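Local coordinates for putative gdp-fucose protein o-fucosyltransferase 1 (Caenorhabditis elegans, PDB 3ZY2) that belongs to a family of GT-B-type glycosyltransferases and binds guanosine-5'-diphosphate (GDP), at residues 11-16 and 173-178; 86-91 and 166-171; 95-100 and 135-140. All coordinates share one frame; numbering follows the deposited sequence.

Contact 1 of 3, residues 11-16 and 173-178; sequences IVFCPC and SAPAPF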
ATOM      1  N   ILE A  11      19.878   0.064   4.763  1.00 19.08           N
ATOM      2  CA  ILE A  11      18.430  -0.095   4.764  1.00 17.79           C
ATOM      3  C   ILE A  11      17.989  -0.243   6.206  1.00 17.25           C
ATOM      4  O   ILE A  11      18.588  -1.025   6.944  1.00 16.80           O
ATOM      5  CB  ILE A  11      17.991  -1.348   3.967  1.00 17.26           C
ATOM      6  CG1 ILE A  11      18.234  -1.161   2.474  1.00 18.54           C
ATOM      7  CG2 ILE A  11      16.514  -1.692   4.212  1.00 17.57           C
ATOM      8  CD1 ILE A  11      18.343  -2.489   1.735  1.00 20.12           C
ATOM      9  N   VAL A  12      16.948   0.481   6.588  1.00 16.63           N
ATOM     10  CA  VAL A  12      16.336   0.335   7.925  1.00 16.83           C
ATOM     11  C   VAL A  12      14.835   0.245   7.729  1.00 16.70           C
ATOM     12  O   VAL A  12      14.281   0.879   6.813  1.00 16.67           O
ATOM     13  CB  VAL A  12      16.745   1.487   8.900  1.00 17.66           C
ATOM     14  CG1 VAL A  12      16.296   2.870   8.393  1.00 18.70           C
ATOM     15  CG2 VAL A  12      16.217   1.208  10.318  1.00 17.97           C
ATOM     16  N   PHE A  13      14.173  -0.581   8.533  1.00 16.66           N
ATOM     17  CA  PHE A  13      12.730  -0.787   8.352  1.00 16.84           C
ATOM     18  C   PHE A  13      12.060  -1.163   9.649  1.00 17.03           C
ATOM     19  O   PHE A  13      12.722  -1.635  10.599  1.00 15.86           O
ATOM     20  CB  PHE A  13      12.441  -1.864   7.274  1.00 16.88           C
ATOM     21  CG  PHE A  13      12.589  -3.281   7.779  1.00 16.61           C
ATOM     22  CD1 PHE A  13      13.850  -3.828   7.995  1.00 16.20           C
ATOM     23  CD2 PHE A  13      11.442  -4.044   8.060  1.00 16.61           C
ATOM     24  CE1 PHE A  13      13.980  -5.136   8.495  1.00 17.89           C
ATOM     25  CE2 PHE A  13      11.563  -5.358   8.572  1.00 16.38           C
ATOM     26  CZ  PHE A  13      12.831  -5.889   8.778  1.00 17.28           C
ATOM     27  N   CYS A  14      10.746  -0.953   9.667  1.00 17.79           N
ATOM     28  CA  CYS A  14       9.876  -1.438  10.730  1.00 18.12           C
ATOM     29  C   CYS A  14       9.194  -2.732  10.303  1.00 17.58           C
ATOM     30  O   CYS A  14       8.544  -2.745   9.243  1.00 17.58           O
ATOM     31  CB  CYS A  14       8.787  -0.422  11.058  1.00 19.16           C
ATOM     32  SG  CYS A  14       7.750  -1.024  12.417  1.00 20.67           S
ATOM     33  N   PRO A  15       9.298  -3.800  11.133  1.00 17.57           N
ATOM     34  CA  PRO A  15       8.477  -4.981  10.893  1.00 17.22           C
ATOM     35  C   PRO A  15       7.107  -4.671  11.479  1.00 17.11           C
ATOM     36  O   PRO A  15       6.737  -5.168  12.547  1.00 16.16           O
ATOM     37  CB  PRO A  15       9.187  -6.090  11.684  1.00 18.04           C
ATOM     38  CG  PRO A  15       9.961  -5.396  12.739  1.00 19.56           C
ATOM     39  CD  PRO A  15      10.096  -3.922  12.373  1.00 18.15           C
ATOM     40  N   CYS A  16       6.375  -3.822  10.771  1.00 17.28           N
ATOM     41  CA  CYS A  16       5.240  -3.125  11.364  1.00 18.19           C
ATOM     42  C   CYS A  16       3.909  -3.801  11.109  1.00 18.58           C
ATOM     43  O   CYS A  16       2.859  -3.217  11.369  1.00 18.53           O
ATOM     44  CB  CYS A  16       5.207  -1.672  10.861  1.00 18.88           C
ATOM     45  SG  CYS A  16       5.890  -0.426  12.002  1.00 23.02           S
ATOM     46  N   SER A 173       7.004   0.156   6.144  1.00 23.31           N
ATOM     47  CA  SER A 173       6.526  -1.198   5.927  1.00 23.56           C
ATOM     48  C   SER A 173       7.633  -2.039   5.314  1.00 22.10           C
ATOM     49  O   SER A 173       8.301  -1.611   4.382  1.00 22.98           O
ATOM     50  CB  SER A 173       5.307  -1.204   5.020  1.00 24.10           C
ATOM     51  OG  SER A 173       4.169  -0.791   5.748  1.00 27.13           O
ATOM     52  N   ALA A 174       7.787  -3.256   5.821  1.00 20.83           N
ATOM     53  CA  ALA A 174       8.864  -4.130   5.366  1.00 19.74           C
ATOM     54  C   ALA A 174       8.812  -4.291   3.849  1.00 19.69           C
ATOM     55  O   ALA A 174       7.750  -4.648   3.312  1.00 19.61           O
ATOM     56  CB  ALA A 174       8.747  -5.483   6.056  1.00 18.81           C
ATOM     57  N   PRO A 175       9.951  -4.058   3.149  1.00 20.19           N
ATOM     58  CA  PRO A 175       9.961  -4.205   1.690  1.00 20.27           C
ATOM     59  C   PRO A 175      10.107  -5.670   1.281  1.00 19.98           C
ATOM     60  O   PRO A 175      11.120  -6.080   0.675  1.00 21.01           O
ATOM     61  CB  PRO A 175      11.176  -3.368   1.253  1.00 20.60           C
ATOM     62  CG  PRO A 175      12.081  -3.397   2.415  1.00 20.91           C
ATOM     63  CD  PRO A 175      11.189  -3.416   3.637  1.00 20.20           C
ATOM     64  N   ALA A 176       9.083  -6.444   1.628  1.00 18.63           N
ATOM     65  CA  ALA A 176       9.097  -7.896   1.445  1.00 18.23           C
ATOM     66  C   ALA A 176       7.682  -8.414   1.312  1.00 17.87           C
ATOM     67  O   ALA A 176       6.764  -7.866   1.908  1.00 17.17           O
ATOM     68  CB  ALA A 176       9.743  -8.567   2.640  1.00 18.64           C
ATOM     69  N   PRO A 177       7.493  -9.505   0.564  1.00 17.67           N
ATOM     70  CA  PRO A 177       6.164 -10.099   0.486  1.00 18.06           C
ATOM     71  C   PRO A 177       5.660 -10.654   1.802  1.00 17.43           C
ATOM     72  O   PRO A 177       6.442 -11.021   2.690  1.00 16.64           O
ATOM     73  CB  PRO A 177       6.361 -11.273  -0.487  1.00 18.46           C
ATOM     74  CG  PRO A 177       7.507 -10.910  -1.293  1.00 19.23           C
ATOM     75  CD  PRO A 177       8.423 -10.123  -0.399  1.00 18.37           C
ATOM     76  N   PHE A 178       4.342 -10.699   1.930  1.00 16.90           N
ATOM     77  CA  PHE A 178       3.698 -11.437   2.982  1.00 16.97           C
ATOM     78  C   PHE A 178       2.440 -12.066   2.433  1.00 17.25           C
ATOM     79  O   PHE A 178       1.653 -11.385   1.785  1.00 18.10           O
ATOM     80  CB  PHE A 178       3.321 -10.545   4.163  1.00 16.54           C
ATOM     81  CG  PHE A 178       2.591 -11.292   5.236  1.00 17.66           C
ATOM     82  CD1 PHE A 178       3.303 -12.043   6.170  1.00 17.70           C
ATOM     83  CD2 PHE A 178       1.200 -11.342   5.254  1.00 19.55           C
ATOM     84  CE1 PHE A 178       2.644 -12.782   7.166  1.00 19.16           C
ATOM     85  CE2 PHE A 178       0.519 -12.062   6.249  1.00 21.33           C
ATOM     86  CZ  PHE A 178       1.252 -12.798   7.206  1.00 20.74           C
TER
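In the Rossmann-like N-terminal half of this GT-B protein, where the parallel neighbours 10-13 and 168-171 run out of the sheet at their C-terminal ends, Phe13 packs on Ala174 and Pro175. Phe13 meets the Ala174 methyl with CD2 and CE2, CD2 at 3.7 Å from Ala174 CB, the methyl approaching obliquely. With CG lying between the backbone N and the carbonyl carbon, chi1 80° turns this side of the ring toward Ala174, while Phe13 CB stays 4.1 Å from Pro175 CD. Next along, Cys14 O stands 3.5 Å from Ala174 N without forming a hydrogen bond; Cys14 O takes a weak bond from Cys16 N, and Cys14 N pairs with Phe171. Both segments then turn sharply: Pro15 and Pro175 each centre an inverse gamma turn. A disulfide joins Cys14 SG to Cys16 SG at 2.0 Å. Gln26 of helix 20-37 touches Ala174 and bonds Ala176 O; Tyr125 of helix 122-128 lies on Cys14. About 13 Å separates the side chain of Ala174 from bound GDP. With no hydrogen bond between them, the two segments meet here through apolar packing; each turns at a proline, and the disulfide ties only the turn at Pro15.

Contact 2 of 3, residues 86-91 and 166-171; sequences PTVWPP and YPVLAF
Trp89 lays its indole over Val168, the two side chains crossing at about a right angle. Val168 CB sits 3.5 Å from the centroid of the five-membered ring and only 3° off its normal, a CH-pi contact made squarely over the face. The two methyls spread from that point: Val168 CG2 reaches Trp89 CG at 3.5 Å, at the root of the ring, while Val168 CG1 lies nearer the fused bond, 3.8 Å from Trp89 CE2. Ala170, two residues on, brings its CB obliquely to within 3.8 Å of Trp89 CZ2, so the six-membered ring rests on the same side of the strand. Beside the indole, Val88 and Pro167 slide past each other in opposite directions, with Val88 CG1 3.6 Å from Pro167 CB and the carbonyl of Val88 against the proline ring.

The polar edge of the indole is served by a water that accepts from Trp89 NE1 at 2.9 Å and donates to Val168 O at 2.8 Å, bridging the segments; a weak bond runs from the same N-H to Lys93 O. Trp89 is the first residue to leave helical geometry after helix 77-88, and its CG, trans to the backbone N (chi1 -167°), carries the ring across to the strand. Trp89 O takes a hydrogen bond from Arg94 NE, which ties down the turn after the helix.

Phe80, from within helix 77-88, touches both Trp89 and Val168, and Val12 of strand 10-13 lies against Val168 and Ala170. The contact thus seats the C-terminal end of the helix on one face of strand 168-171, which runs parallel between strands 10-13 and 95-98; Leu169 points to the other face and meets Phe97.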
ATOM      1  N   PRO A  86      24.174   9.538  13.204  1.00 26.29           N
ATOM      2  CA  PRO A  86      24.394  10.975  13.455  1.00 26.79           C
ATOM      3  C   PRO A  86      25.095  11.707  12.312  1.00 27.09           C
ATOM      4  O   PRO A  86      24.684  12.813  11.979  1.00 26.28           O
ATOM      5  CB  PRO A  86      25.236  10.983  14.735  1.00 27.38           C
ATOM      6  CG  PRO A  86      24.816   9.744  15.449  1.00 27.79           C
ATOM      7  CD  PRO A  86      24.606   8.719  14.352  1.00 26.60           C
ATOM      8  N   THR A  87      26.111  11.077  11.710  1.00 27.92           N
ATOM      9  CA  THR A  87      26.848  11.663  10.569  1.00 28.48           C
ATOM     10  C   THR A  87      26.389  11.186   9.190  1.00 28.14           C
ATOM     11  O   THR A  87      26.450  11.933   8.211  1.00 28.97           O
ATOM     12  CB  THR A  87      28.386  11.416  10.656  1.00 29.03           C
ATOM     13  OG1 THR A  87      28.640  10.013  10.707  1.00 30.95           O
ATOM     14  CG2 THR A  87      29.005  12.099  11.875  1.00 29.10           C
ATOM     15  N   VAL A  88      25.961   9.927   9.098  1.00 27.64           N
ATOM     16  CA  VAL A  88      25.542   9.373   7.807  1.00 27.98           C
ATOM     17  C   VAL A  88      24.109   9.779   7.427  1.00 27.18           C
ATOM     18  O   VAL A  88      23.793   9.880   6.258  1.00 27.66           O
ATOM     19  CB  VAL A  88      25.700   7.821   7.789  1.00 27.14           C
ATOM     20  CG1 VAL A  88      25.064   7.201   6.528  1.00 28.14           C
ATOM     21  CG2 VAL A  88      27.164   7.437   7.895  1.00 28.57           C
ATOM     22  N   TRP A  89      23.248  10.009   8.419  1.00 27.32           N
ATOM     23  CA  TRP A  89      21.825  10.194   8.159  1.00 26.65           C
ATOM     24  C   TRP A  89      21.149  11.153   9.146  1.00 27.38           C
ATOM     25  O   TRP A  89      20.275  10.764   9.931  1.00 26.89           O
ATOM     26  CB  TRP A  89      21.159   8.825   8.204  1.00 25.54           C
ATOM     27  CG  TRP A  89      19.767   8.745   7.672  1.00 24.32           C
ATOM     28  CD1 TRP A  89      19.314   9.174   6.455  1.00 25.15           C
ATOM     29  CD2 TRP A  89      18.652   8.105   8.318  1.00 22.73           C
ATOM     30  NE1 TRP A  89      17.976   8.862   6.317  1.00 23.85           N
ATOM     31  CE2 TRP A  89      17.548   8.214   7.447  1.00 23.04           C
ATOM     32  CE3 TRP A  89      18.479   7.474   9.559  1.00 23.64           C
ATOM     33  CZ2 TRP A  89      16.280   7.706   7.775  1.00 21.39           C
ATOM     34  CZ3 TRP A  89      17.207   6.964   9.891  1.00 22.33           C
ATOM     35  CH2 TRP A  89      16.128   7.096   9.001  1.00 21.15           C
ATOM     36  N   PRO A  90      21.566  12.419   9.123  1.00 28.55           N
ATOM     37  CA  PRO A  90      21.069  13.396  10.095  1.00 29.30           C
ATOM     38  C   PRO A  90      19.591  13.729   9.844  1.00 29.19           C
ATOM     39  O   PRO A  90      19.087  13.444   8.748  1.00 28.69           O
ATOM     40  CB  PRO A  90      21.962  14.614   9.838  1.00 30.27           C
ATOM     41  CG  PRO A  90      22.400  14.462   8.417  1.00 30.05           C
ATOM     42  CD  PRO A  90      22.550  13.001   8.190  1.00 29.27           C
ATOM     43  N   PRO A  91      18.891  14.295  10.854  1.00 29.68           N
ATOM     44  CA  PRO A  91      17.454  14.560  10.700  1.00 29.74           C
ATOM     45  C   PRO A  91      17.015  15.112   9.337  1.00 30.52           C
ATOM     46  O   PRO A  91      16.001  14.654   8.798  1.00 29.11           O
ATOM     47  CB  PRO A  91      17.171  15.551  11.826  1.00 30.14           C
ATOM     48  CG  PRO A  91      18.135  15.134  12.930  1.00 31.03           C
ATOM     49  CD  PRO A  91      19.308  14.432  12.267  1.00 30.20           C
ATOM     50  N   TYR A 166      21.269   9.288  -0.984  1.00 31.95           N
ATOM     51  CA  TYR A 166      20.398   8.361  -0.228  1.00 29.82           C
ATOM     52  C   TYR A 166      21.209   7.321   0.547  1.00 28.46           C
ATOM     53  O   TYR A 166      21.217   6.127   0.198  1.00 27.99           O
ATOM     54  CB  TYR A 166      19.386   7.667  -1.146  1.00 29.46           C
ATOM     55  CG  TYR A 166      18.539   8.631  -1.925  1.00 29.53           C
ATOM     56  CD1 TYR A 166      17.445   9.253  -1.328  1.00 27.34           C
ATOM     57  CD2 TYR A 166      18.837   8.935  -3.255  1.00 30.21           C
ATOM     58  CE1 TYR A 166      16.669  10.160  -2.025  1.00 29.02           C
ATOM     59  CE2 TYR A 166      18.062   9.833  -3.968  1.00 30.51           C
ATOM     60  CZ  TYR A 166      16.973  10.437  -3.353  1.00 29.01           C
ATOM     61  OH  TYR A 166      16.217  11.336  -4.064  1.00 29.15           O
ATOM     62  N   PRO A 167      21.893   7.765   1.614  1.00 28.40           N
ATOM     63  CA  PRO A 167      22.728   6.855   2.387  1.00 27.05           C
ATOM     64  C   PRO A 167      21.898   5.801   3.119  1.00 25.30           C
ATOM     65  O   PRO A 167      22.409   4.712   3.409  1.00 24.75           O
ATOM     66  CB  PRO A 167      23.427   7.779   3.391  1.00 27.79           C
ATOM     67  CG  PRO A 167      22.619   9.024   3.421  1.00 28.15           C
ATOM     68  CD  PRO A 167      22.034   9.165   2.066  1.00 28.73           C
ATOM     69  N   VAL A 168      20.648   6.139   3.420  1.00 23.21           N
ATOM     70  CA  VAL A 168      19.771   5.243   4.183  1.00 21.92           C
ATOM     71  C   VAL A 168      18.402   5.162   3.519  1.00 21.51           C
ATOM     72  O   VAL A 168      17.706   6.165   3.400  1.00 22.15           O
ATOM     73  CB  VAL A 168      19.602   5.680   5.670  1.00 20.30           C
ATOM     74  CG1 VAL A 168      18.610   4.718   6.391  1.00 20.51           C
ATOM     75  CG2 VAL A 168      20.946   5.722   6.406  1.00 22.41           C
ATOM     76  N   LEU A 169      17.993   3.965   3.099  1.00 21.32           N
ATOM     77  CA  LEU A 169      16.630   3.761   2.644  1.00 21.70           C
ATOM     78  C   LEU A 169      15.832   3.336   3.862  1.00 20.87           C
ATOM     79  O   LEU A 169      16.174   2.339   4.498  1.00 20.65           O
ATOM     80  CB  LEU A 169      16.561   2.662   1.570  1.00 21.91           C
ATOM     81  CG  LEU A 169      16.880   2.864   0.085  1.00 26.80           C
ATOM     82  CD1 LEU A 169      17.707   4.120  -0.262  1.00 25.61           C
ATOM     83  CD2 LEU A 169      17.512   1.628  -0.511  1.00 24.40           C
ATOM     84  N   ALA A 170      14.785   4.080   4.199  1.00 19.89           N
ATOM     85  CA  ALA A 170      13.989   3.805   5.394  1.00 19.35           C
ATOM     86  C   ALA A 170      12.556   3.464   5.042  1.00 19.37           C
ATOM     87  O   ALA A 170      11.867   4.264   4.436  1.00 19.26           O
ATOM     88  CB  ALA A 170      14.034   4.995   6.346  1.00 19.56           C
ATOM     89  N   PHE A 171      12.107   2.274   5.435  1.00 18.29           N
ATOM     90  CA  PHE A 171      10.783   1.757   5.073  1.00 19.14           C
ATOM     91  C   PHE A 171       9.901   1.567   6.319  1.00 20.36           C
ATOM     92  O   PHE A 171      10.273   0.829   7.242  1.00 20.28           O
ATOM     93  CB  PHE A 171      10.928   0.396   4.383  1.00 18.34           C
ATOM     94  CG  PHE A 171      11.775   0.398   3.138  1.00 17.64           C
ATOM     95  CD1 PHE A 171      13.165   0.192   3.208  1.00 19.12           C
ATOM     96  CD2 PHE A 171      11.186   0.516   1.874  1.00 18.89           C
ATOM     97  CE1 PHE A 171      13.936   0.151   2.063  1.00 21.01           C
ATOM     98  CE2 PHE A 171      11.957   0.471   0.734  1.00 18.45           C
ATOM     99  CZ  PHE A 171      13.327   0.313   0.809  1.00 21.18           C
TER
HETATM  100  O   HOH W   1      15.966   8.156   4.281  1.00 22.88           O

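Contact 3 of 3, residues 95-100 and 135-140; sequences KAFCWT and GDEYFG
Backbone bonds knit Ala96 and Cys98 to the strand beside them: Ala96 N to Gly135 O (2.9 Å), Glu137 N to Ala96 O (2.8 Å) and Cys98 N to Glu137 O (3.0 Å). Past Tyr138 the pairing goes on, with Phe139 N to Cys98 O (longer) and Gly140 N to Trp99 O. This is one edge of the parallel, Rossmann-like six-stranded sheet, 135-138 being an edge strand within the chain. Among the aromatic contacts, Glu137 CB stands over the centre of the Phe97 ring, 3.7 Å from its centroid. Phe139 CG lies between its backbone N and carbonyl carbon (chi1 59°), which folds the ring back on the chain at Trp99, whose CA stands over its face. Phe139 turns its edge toward the face of Trp99 in an offset edge-to-face pair, planes at 62°, and Gly140 CA lies 3.4 Å from Trp99 CD1 over that indole. On the sheet face opposite Phe97, Cys98 SG, disulfide-bonded to Cys114, meets the edge of Tyr138, 3.6 Å from CD1. As for charge, Lys95 NZ and Glu137 OE2 remain 4.5 Å apart, beyond a salt bridge; Glu137 OE2 bonds Tyr166 OH, Glu137 OE1 makes a salt bridge to Arg237 and Lys95 NZ one to Asp232, both of the second subunit.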
ATOM      1  N   LYS A  95      14.305  10.633   4.919  1.00 25.06           N
ATOM      2  CA  LYS A  95      13.155  10.437   4.037  1.00 25.60           C
ATOM      3  C   LYS A  95      12.502   9.071   4.254  1.00 24.81           C
ATOM      4  O   LYS A  95      13.187   8.064   4.503  1.00 24.39           O
ATOM      5  CB  LYS A  95      13.578  10.627   2.574  1.00 25.93           C
ATOM      6  CG  LYS A  95      14.081  12.056   2.227  1.00 29.62           C
ATOM      7  CD  LYS A  95      13.813  12.369   0.766  1.00 35.21           C
ATOM      8  CE  LYS A  95      13.887  13.860   0.444  1.00 38.73           C
ATOM      9  NZ  LYS A  95      15.285  14.375   0.507  1.00 40.44           N
ATOM     10  N   ALA A  96      11.171   9.051   4.203  1.00 24.66           N
ATOM     11  CA  ALA A  96      10.421   7.804   4.273  1.00 24.39           C
ATOM     12  C   ALA A  96      10.237   7.259   2.866  1.00 24.62           C
ATOM     13  O   ALA A  96       9.965   8.017   1.923  1.00 25.06           O
ATOM     14  CB  ALA A  96       9.077   8.037   4.916  1.00 24.41           C
ATOM     15  N   PHE A  97      10.374   5.948   2.738  1.00 24.32           N
ATOM     16  CA  PHE A  97      10.232   5.267   1.460  1.00 24.60           C
ATOM     17  C   PHE A  97       8.964   4.454   1.473  1.00 25.11           C
ATOM     18  O   PHE A  97       8.705   3.700   2.416  1.00 24.78           O
ATOM     19  CB  PHE A  97      11.435   4.361   1.176  1.00 24.26           C
ATOM     20  CG  PHE A  97      12.656   5.102   0.731  1.00 23.85           C
ATOM     21  CD1 PHE A  97      13.296   5.994   1.594  1.00 22.62           C
ATOM     22  CD2 PHE A  97      13.154   4.942  -0.568  1.00 22.05           C
ATOM     23  CE1 PHE A  97      14.423   6.691   1.191  1.00 24.06           C
ATOM     24  CE2 PHE A  97      14.302   5.641  -0.970  1.00 23.63           C
ATOM     25  CZ  PHE A  97      14.924   6.515  -0.094  1.00 23.93           C
ATOM     26  N   CYS A  98       8.170   4.604   0.414  1.00 26.64           N
ATOM     27  CA  CYS A  98       6.973   3.791   0.252  1.00 27.25           C
ATOM     28  C   CYS A  98       6.647   3.571  -1.230  1.00 28.03           C
ATOM     29  O   CYS A  98       7.281   4.160  -2.103  1.00 28.43           O
ATOM     30  CB  CYS A  98       5.799   4.418   1.001  1.00 27.77           C
ATOM     31  SG  CYS A  98       5.289   5.979   0.310  1.00 28.36           S
ATOM     32  N   TRP A  99       5.686   2.693  -1.497  1.00 29.61           N
ATOM     33  CA  TRP A  99       5.370   2.283  -2.869  1.00 31.21           C
ATOM     34  C   TRP A  99       4.921   3.465  -3.727  1.00 31.52           C
ATOM     35  O   TRP A  99       5.437   3.702  -4.826  1.00 31.79           O
ATOM     36  CB  TRP A  99       4.284   1.202  -2.862  1.00 32.31           C
ATOM     37  CG  TRP A  99       4.259   0.382  -4.125  1.00 36.74           C
ATOM     38  CD1 TRP A  99       3.702   0.727  -5.328  1.00 40.61           C
ATOM     39  CD2 TRP A  99       4.833  -0.920  -4.307  1.00 40.23           C
ATOM     40  NE1 TRP A  99       3.891  -0.286  -6.246  1.00 42.97           N
ATOM     41  CE2 TRP A  99       4.586  -1.305  -5.645  1.00 42.14           C
ATOM     42  CE3 TRP A  99       5.527  -1.804  -3.466  1.00 40.77           C
ATOM     43  CZ2 TRP A  99       5.024  -2.531  -6.166  1.00 44.38           C
ATOM     44  CZ3 TRP A  99       5.954  -3.027  -3.983  1.00 42.46           C
ATOM     45  CH2 TRP A  99       5.695  -3.378  -5.320  1.00 43.76           C
ATOM     46  N   THR A 100       3.971   4.217  -3.185  1.00 31.49           N
ATOM     47  CA  THR A 100       3.293   5.281  -3.903  1.00 32.21           C
ATOM     48  C   THR A 100       2.596   6.177  -2.878  1.00 31.90           C
ATOM     49  O   THR A 100       2.396   5.745  -1.729  1.00 31.79           O
ATOM     50  CB  THR A 100       2.257   4.677  -4.883  1.00 32.41           C
ATOM     51  OG1 THR A 100       1.782   5.691  -5.775  1.00 33.79           O
ATOM     52  CG2 THR A 100       1.085   4.038  -4.121  1.00 32.36           C
ATOM     53  N   GLY A 135      10.327  14.088   4.486  1.00 27.95           N
ATOM     54  CA  GLY A 135       9.976  14.002   3.061  1.00 27.98           C
ATOM     55  C   GLY A 135       9.794  12.553   2.656  1.00 27.61           C
ATOM     56  O   GLY A 135      10.097  11.646   3.436  1.00 27.46           O
ATOM     57  N   ASP A 136       9.322  12.349   1.429  1.00 27.79           N
ATOM     58  CA  ASP A 136       8.996  11.023   0.922  1.00 27.76           C
ATOM     59  C   ASP A 136       9.733  10.684  -0.369  1.00 27.33           C
ATOM     60  O   ASP A 136      10.041  11.574  -1.173  1.00 28.07           O
ATOM     61  CB  ASP A 136       7.477  10.872   0.767  1.00 28.39           C
ATOM     62  CG  ASP A 136       6.755  10.775   2.111  1.00 29.53           C
ATOM     63  OD1 ASP A 136       7.365  10.359   3.123  1.00 32.70           O
ATOM     64  OD2 ASP A 136       5.555  11.094   2.154  1.00 34.17           O
ATOM     65  N   GLU A 137      10.063   9.397  -0.516  1.00 26.01           N
ATOM     66  CA  GLU A 137      10.571   8.822  -1.769  1.00 26.28           C
ATOM     67  C   GLU A 137       9.720   7.617  -2.155  1.00 26.42           C
ATOM     68  O   GLU A 137       9.360   6.810  -1.302  1.00 25.59           O
ATOM     69  CB  GLU A 137      12.049   8.417  -1.662  1.00 25.82           C
ATOM     70  CG  GLU A 137      13.027   9.583  -1.472  1.00 26.81           C
ATOM     71  CD  GLU A 137      13.368  10.350  -2.759  1.00 27.66           C
ATOM     72  OE1 GLU A 137      13.142   9.823  -3.877  1.00 28.75           O
ATOM     73  OE2 GLU A 137      13.901  11.483  -2.640  1.00 27.47           O
ATOM     74  N   TYR A 138       9.382   7.514  -3.437  1.00 26.64           N
ATOM     75  CA  TYR A 138       8.524   6.439  -3.949  1.00 27.25           C
ATOM     76  C   TYR A 138       9.307   5.489  -4.833  1.00 28.07           C
ATOM     77  O   TYR A 138      10.234   5.914  -5.519  1.00 29.11           O
ATOM     78  CB  TYR A 138       7.336   7.035  -4.714  1.00 27.31           C
ATOM     79  CG  TYR A 138       6.642   8.102  -3.910  1.00 25.96           C
ATOM     80  CD1 TYR A 138       5.912   7.776  -2.768  1.00 25.49           C
ATOM     81  CD2 TYR A 138       6.721   9.438  -4.279  1.00 26.51           C
ATOM     82  CE1 TYR A 138       5.302   8.765  -2.002  1.00 26.28           C
ATOM     83  CE2 TYR A 138       6.099  10.429  -3.535  1.00 27.03           C
ATOM     84  CZ  TYR A 138       5.387  10.084  -2.399  1.00 25.54           C
ATOM     85  OH  TYR A 138       4.786  11.093  -1.673  1.00 27.16           O
ATOM     86  N   PHE A 139       8.958   4.203  -4.790  1.00 29.37           N
ATOM     87  CA  PHE A 139       9.675   3.191  -5.572  1.00 31.02           C
ATOM     88  C   PHE A 139       8.757   2.287  -6.403  1.00 32.51           C
ATOM     89  O   PHE A 139       9.231   1.381  -7.099  1.00 32.96           O
ATOM     90  CB  PHE A 139      10.606   2.347  -4.676  1.00 30.58           C
ATOM     91  CG  PHE A 139       9.895   1.616  -3.576  1.00 29.76           C
ATOM     92  CD1 PHE A 139       9.255   0.402  -3.823  1.00 30.48           C
ATOM     93  CD2 PHE A 139       9.870   2.134  -2.280  1.00 30.41           C
ATOM     94  CE1 PHE A 139       8.586  -0.277  -2.800  1.00 30.40           C
ATOM     95  CE2 PHE A 139       9.206   1.461  -1.247  1.00 27.98           C
ATOM     96  CZ  PHE A 139       8.568   0.254  -1.502  1.00 30.01           C
ATOM     97  N   GLY A 140       7.453   2.551  -6.335  1.00 33.27           N
ATOM     98  CA  GLY A 140       6.458   1.801  -7.100  1.00 35.11           C
ATOM     99  C   GLY A 140       6.627   1.845  -8.610  1.00 37.09           C
ATOM    100  O   GLY A 140       6.147   0.958  -9.311  1.00 37.53           O
TER

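In the fold
From the N terminus, the chain enters contact 1 with strand 10-13 and returns to close that loop only at 173-178. Within it, 86-91, at the end of helix 77-88, pairs with 166-171 in contact 2, and the shortest loop, from 95-100 to 135-140, forms contact 3. The three are concentric, with no crossing. Across the sheet, strand 168-171 lies between 10-13 and 95-98, joined by backbone bonds such as Val12 N to Leu169 O and Phe97 N to Ala170 O, and 135-138 follows at the edge. Contact 2 thus adds a helix end to the sheet, contact 1 joins the end of strand 10-13 to the loop after 168-171, and contact 3 brings charged side chains of the sheet edge to the second subunit, which contact 1 also touches.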